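Local coordinates for protein putative dehydratase (Mesorhizobium loti, PDB 2POZ) that is of unknown function but belongs to the mandelate racemase/muconate lactonizing enzyme family of the enolase superfamily and probably acts as a lyase, perhaps a dehydratase, at residues A[70-75]-A[95-100]; A[21-26]-A[50-55]; A[190-195]-A[200-205]. All coordinates share one frame; numbering follows the deposited sequence.

Contact 1 (A[70-75]-A[95-100])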
ATOM      1  N   GLU A  70       3.800 -12.927 -35.586  1.00 14.63           N
ATOM      2  CA  GLU A  70       3.408 -14.321 -35.386  1.00 13.66           C
ATOM      3  C   GLU A  70       4.587 -15.202 -34.985  1.00 13.46           C
ATOM      4  O   GLU A  70       4.474 -16.021 -34.074  1.00 13.14           O
ATOM      5  CB  GLU A  70       2.757 -14.897 -36.647  1.00 14.65           C
ATOM      6  CG  GLU A  70       2.214 -16.315 -36.441  1.00 17.02           C
ATOM      7  CD  GLU A  70       1.495 -16.857 -37.668  1.00 20.53           C
ATOM      8  OE1 GLU A  70       2.168 -17.143 -38.675  1.00 22.84           O
ATOM      9  OE2 GLU A  70       0.252 -16.986 -37.625  1.00 22.97           O
ATOM     10  N   LEU A  71       5.711 -15.032 -35.674  1.00 12.73           N
ATOM     11  CA  LEU A  71       6.908 -15.814 -35.386  1.00 12.38           C
ATOM     12  C   LEU A  71       7.415 -15.542 -33.975  1.00 11.17           C
ATOM     13  O   LEU A  71       7.822 -16.459 -33.264  1.00  9.80           O
ATOM     14  CB  LEU A  71       8.012 -15.493 -36.399  1.00 15.86           C
ATOM     15  CG  LEU A  71       8.019 -16.242 -37.736  1.00 19.32           C
ATOM     16  CD1 LEU A  71       8.172 -17.730 -37.483  1.00 21.62           C
ATOM     17  CD2 LEU A  71       6.742 -15.974 -38.496  1.00 25.83           C
ATOM     18  N   TRP A  72       7.395 -14.277 -33.572  1.00 11.76           N
ATOM     19  CA  TRP A  72       7.852 -13.914 -32.236  1.00 11.83           C
ATOM     20  C   TRP A  72       6.934 -14.613 -31.236  1.00 11.86           C
ATOM     21  O   TRP A  72       7.387 -15.290 -30.311  1.00 10.72           O
ATOM     22  CB  TRP A  72       7.765 -12.399 -32.039  1.00 11.47           C
ATOM     23  CG  TRP A  72       8.632 -11.894 -30.939  1.00 12.75           C
ATOM     24  CD1 TRP A  72       9.916 -11.433 -31.053  1.00 12.06           C
ATOM     25  CD2 TRP A  72       8.291 -11.799 -29.551  1.00 13.11           C
ATOM     26  NE1 TRP A  72      10.392 -11.052 -29.820  1.00 13.45           N
ATOM     27  CE2 TRP A  72       9.417 -11.268 -28.882  1.00 12.19           C
ATOM     28  CE3 TRP A  72       7.144 -12.113 -28.806  1.00 14.84           C
ATOM     29  CZ2 TRP A  72       9.430 -11.043 -27.503  1.00 13.28           C
ATOM     30  CZ3 TRP A  72       7.158 -11.887 -27.428  1.00 12.21           C
ATOM     31  CH2 TRP A  72       8.296 -11.358 -26.796  1.00 13.71           C
ATOM     32  N   SER A  73       5.631 -14.464 -31.450  1.00 11.65           N
ATOM     33  CA  SER A  73       4.647 -15.084 -30.572  1.00 13.61           C
ATOM     34  C   SER A  73       4.818 -16.604 -30.482  1.00 13.75           C
ATOM     35  O   SER A  73       4.667 -17.191 -29.407  1.00 12.38           O
ATOM     36  CB  SER A  73       3.232 -14.743 -31.056  1.00 16.23           C
ATOM     37  OG  SER A  73       2.257 -15.440 -30.303  1.00 22.38           O
ATOM     38  N   THR A  74       5.131 -17.241 -31.609  1.00 11.70           N
ATOM     39  CA  THR A  74       5.313 -18.693 -31.630  1.00 13.11           C
ATOM     40  C   THR A  74       6.514 -19.126 -30.780  1.00 11.27           C
ATOM     41  O   THR A  74       6.435 -20.096 -30.016  1.00  9.78           O
ATOM     42  CB  THR A  74       5.515 -19.199 -33.075  1.00 15.14           C
ATOM     43  OG1 THR A  74       4.374 -18.848 -33.871  1.00 16.89           O
ATOM     44  CG2 THR A  74       5.687 -20.708 -33.089  1.00 16.09           C
HETATM   45  N   MSE A  75       7.630 -18.417 -30.923  1.00 11.66           N
HETATM   46  CA  MSE A  75       8.825 -18.742 -30.144  1.00 11.81           C
HETATM   47  C   MSE A  75       8.566 -18.476 -28.667  1.00 12.47           C
HETATM   48  O   MSE A  75       9.012 -19.226 -27.799  1.00 11.95           O
HETATM   49  CB  MSE A  75      10.028 -17.921 -30.626  1.00 12.72           C
HETATM   50  CG  MSE A  75      10.437 -18.267 -32.053  1.00 16.86           C
HETATM   51 SE   MSE A  75      12.099 -17.456 -32.632  1.00 26.05          SE
HETATM   52  CE  MSE A  75      11.429 -15.701 -33.072  1.00 17.81           C
ATOM     53  N   ALA A  95      17.880 -11.770 -31.930  1.00  8.73           N
ATOM     54  CA  ALA A  95      18.712 -11.866 -33.118  1.00  9.93           C
ATOM     55  C   ALA A  95      17.860 -12.241 -34.328  1.00  8.31           C
ATOM     56  O   ALA A  95      17.970 -11.639 -35.389  1.00  8.18           O
ATOM     57  CB  ALA A  95      19.830 -12.900 -32.895  1.00  7.46           C
ATOM     58  N   ILE A  96      17.005 -13.235 -34.146  1.00 10.12           N
ATOM     59  CA  ILE A  96      16.126 -13.702 -35.205  1.00 10.47           C
ATOM     60  C   ILE A  96      15.154 -12.607 -35.630  1.00 11.28           C
ATOM     61  O   ILE A  96      14.973 -12.367 -36.820  1.00 13.19           O
ATOM     62  CB  ILE A  96      15.342 -14.956 -34.736  1.00  9.93           C
ATOM     63  CG1 ILE A  96      16.294 -16.154 -34.700  1.00  9.22           C
ATOM     64  CG2 ILE A  96      14.149 -15.225 -35.667  1.00 10.83           C
ATOM     65  CD1 ILE A  96      15.754 -17.361 -33.990  1.00 13.84           C
ATOM     66  N   GLU A  97      14.551 -11.936 -34.650  1.00 11.53           N
ATOM     67  CA  GLU A  97      13.584 -10.872 -34.913  1.00 10.84           C
ATOM     68  C   GLU A  97      14.211  -9.735 -35.730  1.00 11.83           C
ATOM     69  O   GLU A  97      13.575  -9.189 -36.629  1.00 11.21           O
ATOM     70  CB  GLU A  97      13.013 -10.343 -33.581  1.00 12.90           C
ATOM     71  CG  GLU A  97      11.816  -9.405 -33.733  1.00 12.81           C
ATOM     72  CD  GLU A  97      12.207  -7.933 -33.682  1.00 13.62           C
ATOM     73  OE1 GLU A  97      13.363  -7.605 -34.011  1.00 13.59           O
ATOM     74  OE2 GLU A  97      11.348  -7.101 -33.327  1.00 15.13           O
ATOM     75  N   GLN A  98      15.454  -9.373 -35.409  1.00 11.63           N
ATOM     76  CA  GLN A  98      16.157  -8.325 -36.148  1.00  9.85           C
ATOM     77  C   GLN A  98      16.286  -8.733 -37.618  1.00 10.09           C
ATOM     78  O   GLN A  98      16.047  -7.933 -38.519  1.00  9.78           O
ATOM     79  CB  GLN A  98      17.570  -8.122 -35.596  1.00 10.38           C
ATOM     80  CG  GLN A  98      17.664  -7.419 -34.252  1.00 11.44           C
ATOM     81  CD  GLN A  98      19.014  -7.653 -33.606  1.00 14.02           C
ATOM     82  OE1 GLN A  98      20.043  -7.618 -34.279  1.00 12.58           O
ATOM     83  NE2 GLN A  98      19.017  -7.888 -32.296  1.00 11.96           N
ATOM     84  N   ALA A  99      16.696  -9.974 -37.852  1.00  8.60           N
ATOM     85  CA  ALA A  99      16.866 -10.467 -39.219  1.00 10.96           C
ATOM     86  C   ALA A  99      15.540 -10.444 -39.984  1.00 11.72           C
ATOM     87  O   ALA A  99      15.523 -10.239 -41.200  1.00 14.09           O
ATOM     88  CB  ALA A  99      17.437 -11.886 -39.201  1.00  8.99           C
ATOM     89  N   LEU A 100      14.437 -10.663 -39.278  1.00 10.20           N
ATOM     90  CA  LEU A 100      13.136 -10.652 -39.931  1.00 11.43           C
ATOM     91  C   LEU A 100      12.785  -9.247 -40.403  1.00 10.98           C
ATOM     92  O   LEU A 100      12.312  -9.077 -41.526  1.00 10.57           O
ATOM     93  CB  LEU A 100      12.068 -11.196 -38.986  1.00  9.35           C
ATOM     94  CG  LEU A 100      12.241 -12.696 -38.731  1.00 12.42           C
ATOM     95  CD1 LEU A 100      11.233 -13.173 -37.687  1.00 11.23           C
ATOM     96  CD2 LEU A 100      12.058 -13.458 -40.046  1.00 10.42           C
TER
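Trp72 lays the CD1 corner of its indole against the aliphatic part of Glu97, with CD1 3.9 Å from Glu97 CG and 4.1 Å from Glu97 CB. The methylene meets the ring obliquely, and the ring and carboxylate planes stand 70° apart, so this is a hydrocarbon contact and not a stack of flat groups. In Glu97, CG anti to the backbone N (chi1 -170°) brings the methylene to the indole, and the bend at chi2 (-97°) turns the carboxylate away from the ring. To one side, selenomethionine Met75 crosses Ile96: its CE lies 3.8 Å from Ile96 CG2, and its SE 3.9 Å from Ile96 CD1, so two atoms of the bent chain each meet a different branch. To the other, Leu71 CB is 4.2 Å from Leu100 CD1. The helices are nearly antiparallel and belong to the N-terminal capping domain. The segment axes come no closer than 10.7 Å, so the helices meet through side chains and not backbone. The polar ends look beyond the pair: Trp72 NE1 donates to Gly285 O, and Glu97 OE1 and OE2 accept from Leu287 N and Met288 N at the start of helix 287-298. Carbon and selenium join the helices, while an indole N-H and a carboxylate, its negative charge probably stabilised by the N-H groups at that helix start, tie them to the barrel domain.

Contact 2 (A[21-26]-A[50-55])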
ATOM      1  N   VAL A  21      27.688 -12.924 -31.545  1.00 12.42           N
ATOM      2  CA  VAL A  21      26.938 -14.078 -32.022  1.00 11.51           C
ATOM      3  C   VAL A  21      25.978 -13.510 -33.052  1.00 12.86           C
ATOM      4  O   VAL A  21      25.150 -12.657 -32.728  1.00 13.22           O
ATOM      5  CB  VAL A  21      26.161 -14.748 -30.865  1.00 13.33           C
ATOM      6  CG1 VAL A  21      25.369 -15.947 -31.377  1.00 10.93           C
ATOM      7  CG2 VAL A  21      27.149 -15.196 -29.774  1.00 14.27           C
ATOM      8  N   LEU A  22      26.109 -13.959 -34.297  1.00 10.08           N
ATOM      9  CA  LEU A  22      25.268 -13.449 -35.366  1.00 10.98           C
ATOM     10  C   LEU A  22      24.429 -14.528 -36.019  1.00 10.56           C
ATOM     11  O   LEU A  22      24.748 -15.711 -35.941  1.00  9.91           O
ATOM     12  CB  LEU A  22      26.123 -12.799 -36.457  1.00 12.69           C
ATOM     13  CG  LEU A  22      27.340 -11.953 -36.099  1.00 15.99           C
ATOM     14  CD1 LEU A  22      27.998 -11.506 -37.408  1.00 16.93           C
ATOM     15  CD2 LEU A  22      26.953 -10.762 -35.248  1.00 14.90           C
ATOM     16  N   VAL A  23      23.354 -14.098 -36.670  1.00 11.32           N
ATOM     17  CA  VAL A  23      22.479 -15.008 -37.379  1.00 10.40           C
ATOM     18  C   VAL A  23      22.197 -14.400 -38.751  1.00 11.67           C
ATOM     19  O   VAL A  23      22.111 -13.181 -38.896  1.00  9.25           O
ATOM     20  CB  VAL A  23      21.139 -15.237 -36.627  1.00 11.43           C
ATOM     21  CG1 VAL A  23      20.313 -13.953 -36.594  1.00  8.83           C
ATOM     22  CG2 VAL A  23      20.344 -16.348 -37.312  1.00 13.51           C
ATOM     23  N   GLU A  24      22.099 -15.257 -39.760  1.00 10.35           N
ATOM     24  CA  GLU A  24      21.799 -14.822 -41.108  1.00 12.43           C
ATOM     25  C   GLU A  24      20.677 -15.714 -41.603  1.00 13.08           C
ATOM     26  O   GLU A  24      20.832 -16.933 -41.656  1.00 11.26           O
ATOM     27  CB  GLU A  24      23.001 -14.988 -42.038  1.00 16.34           C
ATOM     28  CG  GLU A  24      22.675 -14.607 -43.472  1.00 21.65           C
ATOM     29  CD  GLU A  24      23.777 -14.972 -44.450  1.00 25.91           C
ATOM     30  OE1 GLU A  24      24.054 -16.183 -44.628  1.00 27.08           O
ATOM     31  OE2 GLU A  24      24.359 -14.040 -45.038  1.00 27.06           O
ATOM     32  N   ILE A  25      19.553 -15.108 -41.961  1.00 12.63           N
ATOM     33  CA  ILE A  25      18.405 -15.867 -42.446  1.00 14.20           C
ATOM     34  C   ILE A  25      18.300 -15.719 -43.958  1.00 15.31           C
ATOM     35  O   ILE A  25      18.219 -14.607 -44.471  1.00 14.51           O
ATOM     36  CB  ILE A  25      17.089 -15.358 -41.804  1.00 15.43           C
ATOM     37  CG1 ILE A  25      17.145 -15.532 -40.283  1.00 14.71           C
ATOM     38  CG2 ILE A  25      15.890 -16.108 -42.394  1.00 13.44           C
ATOM     39  CD1 ILE A  25      15.948 -14.914 -39.551  1.00 14.92           C
ATOM     40  N   SER A  26      18.301 -16.847 -44.667  1.00 16.05           N
ATOM     41  CA  SER A  26      18.190 -16.831 -46.124  1.00 18.09           C
ATOM     42  C   SER A  26      16.787 -17.252 -46.546  1.00 16.41           C
ATOM     43  O   SER A  26      16.147 -18.043 -45.856  1.00 17.47           O
ATOM     44  CB  SER A  26      19.213 -17.785 -46.749  1.00 18.68           C
ATOM     45  OG  SER A  26      20.535 -17.369 -46.459  1.00 22.31           O
ATOM     46  N   GLY A  50      23.925 -21.652 -29.332  1.00  9.50           N
ATOM     47  CA  GLY A  50      23.116 -22.856 -29.226  1.00  9.29           C
ATOM     48  C   GLY A  50      21.621 -22.561 -29.248  1.00 12.22           C
ATOM     49  O   GLY A  50      20.835 -23.307 -29.844  1.00 11.26           O
HETATM   50  N   MSE A  51      21.225 -21.466 -28.605  1.00 11.79           N
HETATM   51  CA  MSE A  51      19.814 -21.091 -28.551  1.00 13.24           C
HETATM   52  C   MSE A  51      19.284 -20.724 -29.927  1.00 12.37           C
HETATM   53  O   MSE A  51      18.197 -21.141 -30.303  1.00 11.76           O
HETATM   54  CB  MSE A  51      19.590 -19.918 -27.597  1.00 14.76           C
HETATM   55  CG  MSE A  51      18.118 -19.524 -27.463  1.00 20.35           C
HETATM   56 SE   MSE A  51      16.999 -20.959 -26.755  1.00 30.62          SE
HETATM   57  CE  MSE A  51      16.565 -21.923 -28.354  1.00 35.28           C
ATOM     58  N   ILE A  52      20.043 -19.939 -30.679  1.00 12.56           N
ATOM     59  CA  ILE A  52      19.597 -19.565 -32.009  1.00 11.95           C
ATOM     60  C   ILE A  52      19.418 -20.833 -32.845  1.00 13.28           C
ATOM     61  O   ILE A  52      18.452 -20.958 -33.596  1.00 13.59           O
ATOM     62  CB  ILE A  52      20.591 -18.614 -32.684  1.00 11.05           C
ATOM     63  CG1 ILE A  52      20.679 -17.315 -31.866  1.00 11.60           C
ATOM     64  CG2 ILE A  52      20.138 -18.312 -34.129  1.00  8.77           C
ATOM     65  CD1 ILE A  52      21.697 -16.328 -32.401  1.00 11.33           C
ATOM     66  N   LYS A  53      20.344 -21.775 -32.698  1.00 14.46           N
ATOM     67  CA  LYS A  53      20.276 -23.044 -33.424  1.00 14.26           C
ATOM     68  C   LYS A  53      18.987 -23.804 -33.091  1.00 13.56           C
ATOM     69  O   LYS A  53      18.260 -24.227 -33.994  1.00 12.25           O
ATOM     70  CB  LYS A  53      21.488 -23.919 -33.076  1.00 15.35           C
ATOM     71  CG  LYS A  53      21.531 -25.261 -33.796  1.00 14.23           C
ATOM     72  CD  LYS A  53      22.770 -26.049 -33.385  1.00 16.51           C
ATOM     73  CE  LYS A  53      22.917 -27.338 -34.189  1.00 15.75           C
ATOM     74  NZ  LYS A  53      21.803 -28.289 -33.935  1.00 14.87           N
ATOM     75  N   ASP A  54      18.706 -23.969 -31.800  1.00 12.68           N
ATOM     76  CA  ASP A  54      17.504 -24.689 -31.368  1.00 13.58           C
ATOM     77  C   ASP A  54      16.235 -23.989 -31.833  1.00 12.11           C
ATOM     78  O   ASP A  54      15.300 -24.635 -32.306  1.00  9.70           O
ATOM     79  CB  ASP A  54      17.471 -24.840 -29.842  1.00 13.67           C
ATOM     80  CG  ASP A  54      18.591 -25.734 -29.309  1.00 17.58           C
ATOM     81  OD1 ASP A  54      19.127 -26.554 -30.082  1.00 17.73           O
ATOM     82  OD2 ASP A  54      18.923 -25.625 -28.106  1.00 16.50           O
ATOM     83  N   LEU A  55      16.200 -22.669 -31.688  1.00 10.56           N
ATOM     84  CA  LEU A  55      15.041 -21.884 -32.113  1.00 11.91           C
ATOM     85  C   LEU A  55      14.834 -22.000 -33.620  1.00 11.42           C
ATOM     86  O   LEU A  55      13.713 -22.215 -34.097  1.00 10.06           O
ATOM     87  CB  LEU A  55      15.226 -20.404 -31.740  1.00  9.54           C
ATOM     88  CG  LEU A  55      15.030 -19.992 -30.274  1.00 12.95           C
ATOM     89  CD1 LEU A  55      15.471 -18.539 -30.088  1.00  9.57           C
ATOM     90  CD2 LEU A  55      13.552 -20.174 -29.869  1.00  9.36           C
TER
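Leu55 N donates to Met51 O at 2.9 Å, closing the helical turn that carries Ile52 against Val21 and Val23; no hydrogen bond crosses between the two segments. The helix, 45-59, packs on the antiparallel sheet of the capping domain that enolase superfamily members carry before the barrel, and the contact joins it to strand 21-27. Ile52 supplies the whole helix side of the meeting and uses both of its branches. Its long arm runs out to CD1, which lies 3.8 Å from Val21 CG1, the two side chains lying alongside with opposite headings. Its short branch, CG2, is turned to Val23. Chi1 of -62° puts CG1 of Ile52 beside the backbone N and CG2 anti to it, directing one branch to each of two valines two residues apart, which a strand presents on the same side. Ile52 also touches Ile10 of strand 5-12, so it spans two neighbouring strands of the sheet. Val21 and Val23 exchange backbone hydrogen bonds with Ala37 and Gly35, which fixes the strand that offers them. On another side of the helix, Asp54 OD1 bonds Thr46 OG1 of a neighbouring subunit, so the same helix also takes part in the octamer. Val23 has CG1 in the crowded position between its backbone N and carbonyl carbon (chi1 67°), and CG2, anti to that N, comes to 3.7 Å from Ile52 CG2.

Contact 3 (A[190-195]-A[200-205])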
ATOM      1  N   LYS A 190      36.675  10.995  -9.195  1.00 13.01           N
ATOM      2  CA  LYS A 190      37.177  12.359  -9.079  1.00 14.53           C
ATOM      3  C   LYS A 190      38.281  12.638 -10.095  1.00 14.75           C
ATOM      4  O   LYS A 190      38.352  13.733 -10.645  1.00 14.66           O
ATOM      5  CB  LYS A 190      37.693  12.620  -7.660  1.00 16.90           C
ATOM      6  CG  LYS A 190      38.207  14.049  -7.444  1.00 20.32           C
ATOM      7  CD  LYS A 190      38.551  14.298  -5.981  1.00 22.51           C
ATOM      8  CE  LYS A 190      38.898  15.760  -5.729  1.00 24.77           C
ATOM      9  NZ  LYS A 190      40.162  16.159  -6.415  1.00 26.02           N
ATOM     10  N   ALA A 191      39.139  11.653 -10.348  1.00 14.10           N
ATOM     11  CA  ALA A 191      40.216  11.825 -11.316  1.00 14.60           C
ATOM     12  C   ALA A 191      39.629  12.037 -12.713  1.00 15.00           C
ATOM     13  O   ALA A 191      40.152  12.829 -13.498  1.00 13.75           O
ATOM     14  CB  ALA A 191      41.134  10.611 -11.313  1.00 14.37           C
ATOM     15  N   VAL A 192      38.544  11.328 -13.022  1.00 14.10           N
ATOM     16  CA  VAL A 192      37.898  11.471 -14.323  1.00 13.69           C
ATOM     17  C   VAL A 192      37.296  12.868 -14.463  1.00 14.65           C
ATOM     18  O   VAL A 192      37.431  13.504 -15.512  1.00 14.70           O
ATOM     19  CB  VAL A 192      36.784  10.404 -14.532  1.00 13.85           C
ATOM     20  CG1 VAL A 192      35.988  10.709 -15.796  1.00 11.59           C
ATOM     21  CG2 VAL A 192      37.410   9.024 -14.654  1.00 10.82           C
ATOM     22  N   ARG A 193      36.637  13.346 -13.409  1.00 13.84           N
ATOM     23  CA  ARG A 193      36.032  14.673 -13.437  1.00 15.26           C
ATOM     24  C   ARG A 193      37.112  15.740 -13.602  1.00 17.15           C
ATOM     25  O   ARG A 193      37.000  16.624 -14.457  1.00 17.34           O
ATOM     26  CB  ARG A 193      35.237  14.939 -12.151  1.00 14.27           C
ATOM     27  CG  ARG A 193      34.758  16.394 -11.987  1.00 13.97           C
ATOM     28  CD  ARG A 193      34.046  16.906 -13.247  1.00 12.50           C
ATOM     29  NE  ARG A 193      32.718  16.325 -13.424  1.00 14.09           N
ATOM     30  CZ  ARG A 193      32.058  16.300 -14.579  1.00 13.04           C
ATOM     31  NH1 ARG A 193      32.599  16.818 -15.678  1.00 13.92           N
ATOM     32  NH2 ARG A 193      30.844  15.769 -14.637  1.00 14.12           N
ATOM     33  N   ASP A 194      38.165  15.642 -12.794  1.00 16.94           N
ATOM     34  CA  ASP A 194      39.258  16.605 -12.850  1.00 18.73           C
ATOM     35  C   ASP A 194      39.944  16.638 -14.208  1.00 18.88           C
ATOM     36  O   ASP A 194      40.281  17.705 -14.705  1.00 19.32           O
ATOM     37  CB  ASP A 194      40.296  16.313 -11.758  1.00 20.79           C
ATOM     38  CG  ASP A 194      39.732  16.473 -10.353  1.00 24.94           C
ATOM     39  OD1 ASP A 194      38.701  17.158 -10.196  1.00 27.09           O
ATOM     40  OD2 ASP A 194      40.328  15.924  -9.402  1.00 26.43           O
ATOM     41  N   ALA A 195      40.150  15.469 -14.808  1.00 18.30           N
ATOM     42  CA  ALA A 195      40.803  15.392 -16.106  1.00 16.74           C
ATOM     43  C   ALA A 195      39.882  15.782 -17.259  1.00 16.95           C
ATOM     44  O   ALA A 195      40.329  16.365 -18.245  1.00 15.33           O
ATOM     45  CB  ALA A 195      41.352  13.986 -16.335  1.00 18.70           C
ATOM     46  N   ILE A 200      32.196  18.070 -19.417  1.00 22.13           N
ATOM     47  CA  ILE A 200      31.924  16.717 -19.879  1.00 19.92           C
ATOM     48  C   ILE A 200      30.898  16.006 -18.997  1.00 18.68           C
ATOM     49  O   ILE A 200      30.982  16.049 -17.769  1.00 18.13           O
ATOM     50  CB  ILE A 200      33.226  15.880 -19.926  1.00 18.47           C
ATOM     51  CG1 ILE A 200      34.213  16.511 -20.914  1.00 17.53           C
ATOM     52  CG2 ILE A 200      32.913  14.437 -20.314  1.00 16.72           C
ATOM     53  CD1 ILE A 200      33.721  16.557 -22.360  1.00 17.96           C
ATOM     54  N   GLU A 201      29.920  15.367 -19.629  1.00 18.02           N
ATOM     55  CA  GLU A 201      28.899  14.640 -18.888  1.00 18.66           C
ATOM     56  C   GLU A 201      29.496  13.292 -18.504  1.00 17.27           C
ATOM     57  O   GLU A 201      30.085  12.604 -19.334  1.00 17.02           O
ATOM     58  CB  GLU A 201      27.651  14.430 -19.752  1.00 20.80           C
ATOM     59  CG  GLU A 201      27.117  15.707 -20.375  1.00 27.12           C
ATOM     60  CD  GLU A 201      25.827  15.496 -21.150  1.00 30.50           C
ATOM     61  OE1 GLU A 201      25.745  14.527 -21.940  1.00 31.44           O
ATOM     62  OE2 GLU A 201      24.896  16.313 -20.978  1.00 33.79           O
ATOM     63  N   LEU A 202      29.350  12.918 -17.243  1.00 17.28           N
ATOM     64  CA  LEU A 202      29.889  11.654 -16.778  1.00 15.41           C
ATOM     65  C   LEU A 202      28.792  10.710 -16.297  1.00 15.74           C
ATOM     66  O   LEU A 202      27.915  11.097 -15.527  1.00 14.73           O
ATOM     67  CB  LEU A 202      30.886  11.894 -15.644  1.00 15.13           C
ATOM     68  CG  LEU A 202      32.090  12.776 -15.991  1.00 15.19           C
ATOM     69  CD1 LEU A 202      32.981  12.916 -14.764  1.00 15.42           C
ATOM     70  CD2 LEU A 202      32.862  12.166 -17.151  1.00 15.54           C
HETATM   71  N   MSE A 203      28.844   9.473 -16.765  1.00 13.80           N
HETATM   72  CA  MSE A 203      27.880   8.468 -16.344  1.00 15.73           C
HETATM   73  C   MSE A 203      28.664   7.427 -15.554  1.00 13.34           C
HETATM   74  O   MSE A 203      29.715   6.961 -15.991  1.00 12.57           O
HETATM   75  CB  MSE A 203      27.203   7.803 -17.548  1.00 18.77           C
HETATM   76  CG  MSE A 203      26.237   8.692 -18.325  1.00 27.80           C
HETATM   77 SE   MSE A 203      27.094  10.127 -19.339  1.00 41.77          SE
HETATM   78  CE  MSE A 203      25.568  10.669 -20.422  1.00 33.41           C
ATOM     79  N   VAL A 204      28.162   7.077 -14.381  1.00 12.79           N
ATOM     80  CA  VAL A 204      28.825   6.091 -13.548  1.00 12.99           C
ATOM     81  C   VAL A 204      28.030   4.785 -13.529  1.00 14.03           C
ATOM     82  O   VAL A 204      26.894   4.737 -13.046  1.00 14.45           O
ATOM     83  CB  VAL A 204      28.996   6.619 -12.101  1.00 12.54           C
ATOM     84  CG1 VAL A 204      29.457   5.503 -11.183  1.00 13.14           C
ATOM     85  CG2 VAL A 204      30.017   7.750 -12.087  1.00 15.50           C
ATOM     86  N   ASP A 205      28.629   3.733 -14.073  1.00 13.80           N
ATOM     87  CA  ASP A 205      28.006   2.414 -14.101  1.00 13.32           C
ATOM     88  C   ASP A 205      28.541   1.609 -12.916  1.00 12.67           C
ATOM     89  O   ASP A 205      29.754   1.409 -12.793  1.00 11.68           O
ATOM     90  CB  ASP A 205      28.331   1.710 -15.427  1.00 13.73           C
ATOM     91  CG  ASP A 205      27.860   0.254 -15.460  1.00 16.53           C
ATOM     92  OD1 ASP A 205      26.948  -0.119 -14.689  1.00 15.43           O
ATOM     93  OD2 ASP A 205      28.406  -0.517 -16.273  1.00 14.82           O
TER
HETATM   94  O   HOH W   1      27.885  14.756 -15.686  1.00 14.41           O
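Arg193 reaches from its helix to the carbonyl of Ile200, NH1 standing 2.8 Å from Ile200 O with an N-H...O angle of 154°. The oxygen lies close to the guanidinium plane, and the donor sits on one of its lone pairs; NH2 adds a weak second bond to the same Ile200 O at 3.1 Å. Leu202 covers one face of the guanidinium, with CD1 over its centre and 3.5 Å from Arg193 CZ. The other methyl of Leu202, CD2, packs on Val192 CG1 at 3.7 Å. A water accepts from Leu202 N and, weakly, from Arg193 NH2. These residues belong to the (beta/alpha)7-beta barrel domain of the enolase superfamily, where helix 179-196 leads through a short turn into strand 201-205. Bends at chi2 (50°) and chi3 (73°) fold the arginine toward that turn. Further bonds set the rotation of its flat end: NH1 to Gly197 O, NE to Leu225 O and NH2 to Asp226 O. A leucine in place of Arg193 would probably leave the carbonyls of Gly197, Ile200, Leu225 and Asp226 without these donors and the turn less firmly tied to the helix. Behind Val192 stand Phe141 of helix 138-144 and Phe158 of strand 155-158.

How the contacts relate
Contacts 1 and 2 are buried in the capping domain, their centres 11 Å apart, and share one core. Helix 87-108, half of contact 1, also lies against both elements of contact 2: Ala99 CB comes within 3.4 Å of Ile25 CD1, and Ile96 CD1 within 3.8 Å of Leu55 CB. Contact 3 lies in the barrel domain on the opposite side of the chain's centre, about 20 Å from either at the nearest atoms, and is only partly buried. Chemistry follows place. Contact 2 is wholly aliphatic, contact 1 is apolar across its helices with polar ends directed to the barrel, and contact 3 alone makes hydrogen bonds across its segments, through a partly exposed arginine.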